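Local atomic coordinates of aldehyde dehydrogenase 12 (Zea mays, PDB entry 6D97), a protein that probably catalyses the NAD+-dependent oxidation of L-glutamate gamma-semialdehyde to glutamate, the last step of proline catabolism in plants. Residues K132-Q135 with P139-Y142. Sequence-based numbering, arbitrary orientation.
Sequences KLIQ and PKSY
Gln135 lays its carboxamide across the backbone of Lys140-Tyr142, bridging the end of helix 124-137 and the turn that leads into helix 142-157. Its NE2 donates to Lys140 O at 2.9 Å, with an N-H...O angle of 150°; the acceptor lies close to the amide plane and the donor in the plane of the carbonyl. Glutamine is long enough to reach the turn and ends in an N-H: with chi1 at -86° CG stands opposite the carbonyl carbon, and the chain then runs out straight to the carboxamide. The other amide atom, OE1, meets the edge of the Tyr142 ring in its plane, 3.4 Å from CD1, with amide and ring planes 65° apart. Shortened to an alanine, this position would probably leave Lys140 O without the donor from NE2 and the Tyr142 edge without its amide neighbour. Farther along the same ring edge, Lys132 brings its aliphatic CD to 3.9 Å from Tyr142 CE1. The polar ends of both converge on Asp128, which forms a salt bridge with Lys132 NZ and a hydrogen bond with Tyr142 OH. Ile134 CG2 touches Lys140 CE at 4.1 Å, so the lysine's methylenes supply a nonpolar flank while its NZ forms a salt bridge with Glu148 and a hydrogen bond with Asn199 O. At the turn, proline has no N-H to offer Gln135 O, and Pro139 CA approaches that oxygen instead, at 3.3 Å in a C-H...O contact. Ser141 OG, on a short side chain suited to an N-cap, caps Gln144 N and is also hydrogen-bonded to OXT of Thr547 of the second subunit. The arrangement is a short link between two consecutive helices of the aldehyde dehydrogenase fold, the second opened by a serine N-cap.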
loop_
_atom_site.group_PDB
_atom_site.type_symbol
_atom_site.label_atom_id
_atom_site.label_comp_id
_atom_site.label_asym_id
_atom_site.label_seq_id
_atom_site.Cartn_x
_atom_site.Cartn_y
_atom_site.Cartn_z
ATOM N N LYS A 132 39.139 -0.888 -4.475
ATOM C CA LYS A 132 40.370 -1.035 -5.244
ATOM C C LYS A 132 40.219 -2.077 -6.340
ATOM O O LYS A 132 40.695 -1.873 -7.460
ATOM C CB LYS A 132 41.529 -1.406 -4.322
ATOM C CG LYS A 132 42.507 -0.277 -4.073
ATOM C CD LYS A 132 42.460 0.160 -2.625
ATOM C CE LYS A 132 43.578 1.142 -2.315
ATOM N NZ LYS A 132 44.013 1.064 -0.894
ATOM N N LEU A 133 39.571 -3.204 -6.036
ATOM C CA LEU A 133 39.374 -4.237 -7.046
ATOM C C LEU A 133 38.527 -3.723 -8.202
ATOM O O LEU A 133 38.810 -4.023 -9.368
ATOM C CB LEU A 133 38.733 -5.473 -6.417
ATOM C CG LEU A 133 38.760 -6.738 -7.270
ATOM C CD1 LEU A 133 40.162 -7.045 -7.734
ATOM C CD2 LEU A 133 38.211 -7.906 -6.475
ATOM N N ILE A 134 37.477 -2.955 -7.897
ATOM C CA ILE A 134 36.655 -2.341 -8.938
ATOM C C ILE A 134 37.514 -1.457 -9.831
ATOM O O ILE A 134 37.415 -1.494 -11.065
ATOM C CB ILE A 134 35.499 -1.541 -8.306
ATOM C CG1 ILE A 134 34.443 -2.486 -7.735
ATOM C CG2 ILE A 134 34.880 -0.581 -9.314
ATOM C CD1 ILE A 134 33.407 -1.782 -6.885
ATOM N N GLN A 135 38.383 -0.654 -9.210
ATOM C CA GLN A 135 39.245 0.261 -9.951
ATOM C C GLN A 135 40.140 -0.462 -10.946
ATOM O O GLN A 135 40.401 0.060 -12.033
ATOM C CB GLN A 135 40.116 1.059 -8.985
ATOM C CG GLN A 135 39.493 2.312 -8.434
ATOM C CD GLN A 135 40.501 3.169 -7.702
ATOM O OE1 GLN A 135 40.974 2.810 -6.627
ATOM N NE2 GLN A 135 40.842 4.308 -8.286
ATOM N N PRO A 139 38.095 0.922 -14.617
ATOM C CA PRO A 139 38.829 2.078 -14.080
ATOM C C PRO A 139 37.940 3.291 -13.852
ATOM O O PRO A 139 37.218 3.742 -14.746
ATOM C CB PRO A 139 39.890 2.345 -15.156
ATOM C CG PRO A 139 40.084 1.011 -15.808
ATOM C CD PRO A 139 38.721 0.392 -15.839
ATOM N N LYS A 140 38.000 3.804 -12.628
ATOM C CA LYS A 140 37.267 4.981 -12.187
ATOM C C LYS A 140 37.963 5.471 -10.926
ATOM O O LYS A 140 38.800 4.772 -10.351
ATOM C CB LYS A 140 35.794 4.657 -11.932
ATOM C CG LYS A 140 35.590 3.599 -10.863
ATOM C CD LYS A 140 34.117 3.301 -10.639
ATOM C CE LYS A 140 33.548 2.416 -11.740
ATOM N NZ LYS A 140 32.132 2.024 -11.478
ATOM N N SER A 141 37.617 6.684 -10.501
ATOM C CA SER A 141 38.257 7.244 -9.319
ATOM C C SER A 141 37.936 6.399 -8.088
ATOM O O SER A 141 36.969 5.631 -8.060
ATOM C CB SER A 141 37.816 8.690 -9.096
ATOM O OG SER A 141 36.514 8.753 -8.543
ATOM N N TYR A 142 38.776 6.541 -7.059
ATOM C CA TYR A 142 38.592 5.758 -5.841
ATOM C C TYR A 142 37.250 6.054 -5.183
ATOM O O TYR A 142 36.598 5.147 -4.655
ATOM C CB TYR A 142 39.731 6.024 -4.859
ATOM C CG TYR A 142 39.624 5.230 -3.573
ATOM C CD1 TYR A 142 40.030 3.904 -3.520
ATOM C CD2 TYR A 142 39.113 5.802 -2.416
ATOM C CE1 TYR A 142 39.936 3.172 -2.352
ATOM C CE2 TYR A 142 39.016 5.077 -1.242
ATOM C CZ TYR A 142 39.429 3.765 -1.215
ATOM O OH TYR A 142 39.331 3.053 -0.042
#